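Local atomic coordinates of 2-C-methyl-D-erythritol 2,4-cyclodiphosphate synthase (Francisella tularensis subsp. tularensis, PDB entry 3RE3), a protein that catalyses the cyclisation that yields 2-C-methyl-D-erythritol 2,4-cyclodiphosphate with release of CMP, probably in the isoprenoid precursor pathway. Residues N99-I104 with N134-T139; G43-H48 with E150-H155. One frame throughout, in Å; residues are numbered along the deposited sequence.

Contact 1: residues N99-I104 with N134-T139. With NA (sodium ion), chain F.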
loop_
_atom_site.group_PDB
_atom_site.type_symbol
_atom_site.label_atom_id
_atom_site.label_comp_id
_atom_site.label_asym_id
_atom_site.label_seq_id
_atom_site.Cartn_x
_atom_site.Cartn_y
_atom_site.Cartn_z
ATOM N N ASN A 99 -13.538 3.440 -9.649
ATOM C CA ASN A 99 -13.653 2.305 -8.731
ATOM C C ASN A 99 -12.816 2.433 -7.466
ATOM O O ASN A 99 -11.880 3.223 -7.399
ATOM C CB ASN A 99 -13.366 0.977 -9.440
ATOM C CG ASN A 99 -11.884 0.649 -9.508
ATOM O OD1 ASN A 99 -11.438 -0.322 -8.913
ATOM N ND2 ASN A 99 -11.122 1.441 -10.252
ATOM N N ILE A 100 -13.168 1.650 -6.457
ATOM C CA ILE A 100 -12.445 1.655 -5.196
ATOM C C ILE A 100 -12.057 0.247 -4.788
ATOM O O ILE A 100 -12.889 -0.660 -4.840
ATOM C CB ILE A 100 -13.305 2.247 -4.083
ATOM C CG1 ILE A 100 -13.557 3.724 -4.361
ATOM C CG2 ILE A 100 -12.624 2.044 -2.738
ATOM C CD1 ILE A 100 -14.626 4.316 -3.501
ATOM N N ASP A 101 -10.800 0.071 -4.383
ATOM C CA ASP A 101 -10.347 -1.208 -3.832
ATOM C C ASP A 101 -9.869 -1.109 -2.379
ATOM O O ASP A 101 -9.051 -0.259 -2.042
ATOM C CB ASP A 101 -9.251 -1.814 -4.706
ATOM C CG ASP A 101 -9.133 -3.318 -4.519
ATOM O OD1 ASP A 101 -10.000 -3.897 -3.832
ATOM O OD2 ASP A 101 -8.195 -3.930 -5.070
ATOM N N CYS A 102 -10.375 -1.981 -1.518
ATOM C CA CYS A 102 -10.031 -1.915 -0.094
ATOM C C CYS A 102 -9.459 -3.229 0.377
ATOM O O CYS A 102 -9.973 -4.305 0.041
ATOM C CB CYS A 102 -11.251 -1.594 0.765
ATOM S SG CYS A 102 -12.145 -0.116 0.305
ATOM N N THR A 103 -8.379 -3.132 1.147
ATOM C CA THR A 103 -7.826 -4.285 1.838
ATOM C C THR A 103 -7.820 -4.046 3.352
ATOM O O THR A 103 -7.095 -3.204 3.871
ATOM C CB THR A 103 -6.414 -4.613 1.338
ATOM O OG1 THR A 103 -6.429 -4.707 -0.089
ATOM C CG2 THR A 103 -5.915 -5.931 1.933
ATOM N N ILE A 104 -8.653 -4.797 4.049
ATOM C CA ILE A 104 -8.649 -4.802 5.500
ATOM C C ILE A 104 -7.639 -5.813 6.016
ATOM O O ILE A 104 -7.686 -6.983 5.649
ATOM C CB ILE A 104 -10.025 -5.178 6.039
ATOM C CG1 ILE A 104 -11.070 -4.204 5.495
ATOM C CG2 ILE A 104 -10.013 -5.209 7.564
ATOM C CD1 ILE A 104 -12.480 -4.608 5.795
ATOM N N ASN A 134 -14.597 -2.600 -4.081
ATOM C CA ASN A 134 -14.182 -3.920 -3.661
ATOM C C ASN A 134 -13.576 -3.843 -2.276
ATOM O O ASN A 134 -12.786 -2.942 -1.986
ATOM C CB ASN A 134 -13.147 -4.459 -4.640
ATOM C CG ASN A 134 -12.997 -5.938 -4.553
ATOM O OD1 ASN A 134 -13.761 -6.681 -5.167
ATOM N ND2 ASN A 134 -12.015 -6.391 -3.776
ATOM N N ILE A 135 -13.950 -4.796 -1.427
ATOM C CA ILE A 135 -13.436 -4.891 -0.065
ATOM C C ILE A 135 -12.975 -6.311 0.162
ATOM O O ILE A 135 -13.783 -7.247 0.124
ATOM C CB ILE A 135 -14.542 -4.620 0.974
ATOM C CG1 ILE A 135 -15.119 -3.205 0.836
ATOM C CG2 ILE A 135 -14.016 -4.831 2.348
ATOM C CD1 ILE A 135 -16.350 -2.983 1.701
ATOM N N LYS A 136 -11.680 -6.483 0.401
ATOM C CA LYS A 136 -11.155 -7.802 0.757
ATOM C C LYS A 136 -10.448 -7.771 2.118
ATOM O O LYS A 136 -10.005 -6.721 2.568
ATOM C CB LYS A 136 -10.221 -8.334 -0.331
ATOM C CG LYS A 136 -9.165 -7.345 -0.758
ATOM C CD LYS A 136 -8.344 -7.885 -1.895
ATOM C CE LYS A 136 -8.310 -6.889 -3.013
ATOM N NZ LYS A 136 -8.125 -5.516 -2.461
ATOM N N ALA A 137 -10.351 -8.919 2.777
ATOM C CA ALA A 137 -9.682 -8.973 4.082
ATOM C C ALA A 137 -8.580 -10.023 4.095
ATOM O O ALA A 137 -8.803 -11.162 3.681
ATOM C CB ALA A 137 -10.689 -9.238 5.183
ATOM N N THR A 138 -7.390 -9.642 4.553
ATOM C CA THR A 138 -6.309 -10.615 4.723
ATOM C C THR A 138 -5.730 -10.565 6.152
ATOM O O THR A 138 -6.124 -9.735 6.969
ATOM C CB THR A 138 -5.186 -10.423 3.658
ATOM O OG1 THR A 138 -4.327 -11.576 3.611
ATOM C CG2 THR A 138 -4.363 -9.168 3.931
ATOM N N THR A 139 -4.783 -11.447 6.445
ATOM C CA THR A 139 -4.151 -11.495 7.757
ATOM C C THR A 139 -2.658 -11.347 7.606
ATOM O O THR A 139 -2.124 -11.416 6.497
ATOM C CB THR A 139 -4.404 -12.807 8.530
ATOM O OG1 THR A 139 -3.661 -13.876 7.932
ATOM C CG2 THR A 139 -5.881 -13.142 8.584
HETATM NA NA NA F . -13.147 -2.315 -7.477
#
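I100 and N134 form the first rung between these parallel strands, I100 O accepting from N134 N at 2.7 Å. Just before it, N99 turns its amide oxygen to a sodium ion (OD1 to NA 3.0 Å), which G56 O of a second subunit also binds. The branched side chain of I100 lies on the apolar face, against L50 and L126. D101, on the polar face, runs alongside N134. Their carboxylate and amide planes stand 73° apart, and N134 ND2 reaches D101 OD1 (3.2 Å) on its syn side, somewhat out of plane; N134 OD1 accepts from G61 N of the second subunit, so both ends of the amide are held. D101 OD1 also forms a salt bridge with K136 NZ (2.8 Å), while OD2 accepts from H10 N of the second subunit. C102 bonds to both N134 O and K136 N through its backbone. Its small side chain lies beside I135, C102 CB to I135 CG1 4.2 Å. At T103 the lysine is met again: with CG set between the backbone N and the carbonyl carbon (chi1 50°) and the chain bent further out, K136 curls across the neighbouring strand until NZ lies 3.0 Å from T103 OG1. A long, flexible chain suits this place, because its ammonium can gather D101, T103 and H10 O of the second subunit, and the carboxylate probably offsets its buried charge. I104 packs on the opposite face, its CD1 3.8 Å from I135 CG2, and its N and O bond to K136 O and T138 N; the small A137 fits beside it. The two strands thus belong to a beta-alpha-beta crossover: helix 115-126 joins them and covers the isoleucine face, M118 on I104 and I135 and L126 on I100, while the polar face meets another subunit of the trimer.

Contact 2: residues G43-H48 with E150-H155; sequences GDVLIH and EGIATH. With POP (pyrophosphate 2-), chain E.
L46 and T154 bring the two backbones nearest, their CA atoms 5.8 Å apart, where the first turn of helix 45-57 lies over strand 151-161. D44 is the N-cap of this helix: its OD1 accepts from I47 N (3.2 Å, 169° at the hydrogen), with the donor above the carboxylate plane, and more weakly from L46 N. A short acidic side chain suits the position because it can fold back onto amides left without helical partners. V45 points toward the strand and fits between two residues. Its CG1 touches both I152 CD1 (4.0 Å) and T154 CG2, while CG2, anti to the backbone N, rests 3.4 Å from T154 OG1. All three of these side chains are beta-branched. H48 turns elsewhere, to the bound pyrophosphate, whose O1 lies over one face of the imidazole, 3.2 Å from CE1; V45 CA and the G43 carbonyl carbon border O4 of the same ligand, consistent with a place for the diphosphate of substrate or product. Around this core, L46 and T154 both pack on I104 of strand 96-105, V45 and H48 touch D13 of strand 6-16, and I47 reaches L83 of helix 79-92.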
loop_
_atom_site.group_PDB
_atom_site.type_symbol
_atom_site.label_atom_id
_atom_site.label_comp_id
_atom_site.label_asym_id
_atom_site.label_seq_id
_atom_site.Cartn_x
_atom_site.Cartn_y
_atom_site.Cartn_z
ATOM N N GLY A 43 -13.487 5.629 15.829
ATOM C CA GLY A 43 -13.019 5.665 14.462
ATOM C C GLY A 43 -13.326 4.410 13.671
ATOM O O GLY A 43 -13.067 3.301 14.148
ATOM N N ASP A 44 -13.871 4.599 12.466
ATOM C CA ASP A 44 -14.043 3.521 11.503
ATOM C C ASP A 44 -12.816 3.496 10.582
ATOM O O ASP A 44 -12.618 4.370 9.744
ATOM C CB ASP A 44 -15.315 3.782 10.700
ATOM C CG ASP A 44 -15.581 2.735 9.633
ATOM O OD1 ASP A 44 -14.635 2.076 9.144
ATOM O OD2 ASP A 44 -16.763 2.587 9.272
ATOM N N VAL A 45 -12.003 2.463 10.723
ATOM C CA VAL A 45 -10.719 2.414 10.038
ATOM C C VAL A 45 -10.869 2.431 8.505
ATOM O O VAL A 45 -10.064 3.051 7.802
ATOM C CB VAL A 45 -9.845 1.228 10.546
ATOM C CG1 VAL A 45 -10.430 -0.103 10.123
ATOM C CG2 VAL A 45 -8.419 1.355 10.080
ATOM N N LEU A 46 -11.897 1.765 7.985
ATOM C CA LEU A 46 -12.069 1.692 6.535
ATOM C C LEU A 46 -12.559 3.012 5.951
ATOM O O LEU A 46 -11.989 3.530 4.999
ATOM C CB LEU A 46 -12.990 0.538 6.129
ATOM C CG LEU A 46 -13.032 0.300 4.617
ATOM C CD1 LEU A 46 -13.662 -1.029 4.235
ATOM C CD2 LEU A 46 -13.780 1.418 3.952
ATOM N N ILE A 47 -13.624 3.557 6.519
ATOM C CA ILE A 47 -14.152 4.795 5.989
ATOM C C ILE A 47 -13.079 5.876 6.101
ATOM O O ILE A 47 -13.006 6.796 5.290
ATOM C CB ILE A 47 -15.452 5.202 6.687
ATOM C CG1 ILE A 47 -16.563 4.233 6.287
ATOM C CG2 ILE A 47 -15.829 6.639 6.338
ATOM C CD1 ILE A 47 -17.953 4.708 6.635
ATOM N N HIS A 48 -12.244 5.756 7.114
ATOM C CA HIS A 48 -11.160 6.704 7.296
ATOM C C HIS A 48 -10.137 6.609 6.155
ATOM O O HIS A 48 -9.859 7.604 5.486
ATOM C CB HIS A 48 -10.485 6.487 8.653
ATOM C CG HIS A 48 -9.533 7.575 9.037
ATOM N ND1 HIS A 48 -9.589 8.216 10.253
ATOM C CD2 HIS A 48 -8.490 8.123 8.368
ATOM C CE1 HIS A 48 -8.627 9.122 10.316
ATOM N NE2 HIS A 48 -7.949 9.085 9.186
ATOM N N GLU A 150 -3.243 -6.617 18.225
ATOM C CA GLU A 150 -3.188 -5.335 18.915
ATOM C C GLU A 150 -4.015 -4.270 18.200
ATOM O O GLU A 150 -4.392 -3.258 18.786
ATOM C CB GLU A 150 -1.731 -4.896 19.129
ATOM C CG GLU A 150 -0.993 -5.824 20.110
ATOM C CD GLU A 150 0.543 -5.693 20.091
ATOM O OE1 GLU A 150 1.082 -4.840 19.358
ATOM O OE2 GLU A 150 1.219 -6.460 20.831
ATOM N N GLY A 151 -4.319 -4.512 16.932
ATOM C CA GLY A 151 -5.056 -3.547 16.139
ATOM C C GLY A 151 -5.289 -4.037 14.726
ATOM O O GLY A 151 -4.938 -5.173 14.396
ATOM N N ILE A 152 -5.880 -3.179 13.898
ATOM C CA ILE A 152 -6.117 -3.490 12.497
ATOM C C ILE A 152 -5.779 -2.318 11.592
ATOM O O ILE A 152 -5.741 -1.166 12.027
ATOM C CB ILE A 152 -7.577 -3.880 12.235
ATOM C CG1 ILE A 152 -8.501 -2.765 12.696
ATOM C CG2 ILE A 152 -7.925 -5.174 12.943
ATOM C CD1 ILE A 152 -9.928 -3.143 12.602
ATOM N N ALA A 153 -5.535 -2.627 10.325
ATOM C CA ALA A 153 -5.225 -1.600 9.358
ATOM C C ALA A 153 -6.083 -1.811 8.138
ATOM O O ALA A 153 -6.632 -2.892 7.930
ATOM C CB ALA A 153 -3.767 -1.654 8.980
ATOM N N THR A 154 -6.216 -0.762 7.342
ATOM C CA THR A 154 -6.841 -0.883 6.028
ATOM C C THR A 154 -6.069 -0.051 5.035
ATOM O O THR A 154 -5.598 1.043 5.357
ATOM C CB THR A 154 -8.327 -0.462 5.997
ATOM O OG1 THR A 154 -8.500 0.756 6.724
ATOM C CG2 THR A 154 -9.185 -1.513 6.629
ATOM N N HIS A 155 -5.915 -0.617 3.843
ATOM C CA HIS A 155 -5.432 0.090 2.668
ATOM C C HIS A 155 -6.591 0.316 1.696
ATOM O O HIS A 155 -7.346 -0.602 1.378
ATOM C CB HIS A 155 -4.371 -0.735 1.956
ATOM C CG HIS A 155 -3.013 -0.655 2.577
ATOM N ND1 HIS A 155 -2.089 0.295 2.209
ATOM C CD2 HIS A 155 -2.410 -1.434 3.509
ATOM C CE1 HIS A 155 -0.973 0.110 2.898
ATOM N NE2 HIS A 155 -1.147 -0.928 3.697
HETATM P P1 POP E . -6.319 6.609 13.050
HETATM O O1 POP E . -6.328 7.631 11.936
HETATM O O2 POP E . -4.974 5.918 13.071
HETATM O O3 POP E . -6.544 7.311 14.368
HETATM O O POP E . -7.496 5.527 12.805
HETATM P P2 POP E . -8.945 5.571 13.528
HETATM O O4 POP E . -9.885 4.694 12.737
HETATM O O5 POP E . -8.849 5.064 14.951
HETATM O O6 POP E . -9.495 6.980 13.525
#

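The centres of contacts 1 and 2 lie about 11 Å apart and share one mixed four-stranded sheet: contact 1 pairs two of its strands, contact 2 sets helix 45-57 against a third. Along the chain the order is 43-48, 99-104, 134-139, 150-155, so the residues of contact 1 fall between the two segments of contact 2. Strands 96-105 and 151-161 are antiparallel neighbours: T103 N lies 2.7 Å from H155 O, a probable hydrogen bond, and I104 CG1 packs on T154 CG2. Contact 1 meets the second subunit, and H155 rings from all three subunits meet near contact 2. Pyrophosphates lie near both contacts, consistent with the interfacial active sites of this trimeric family.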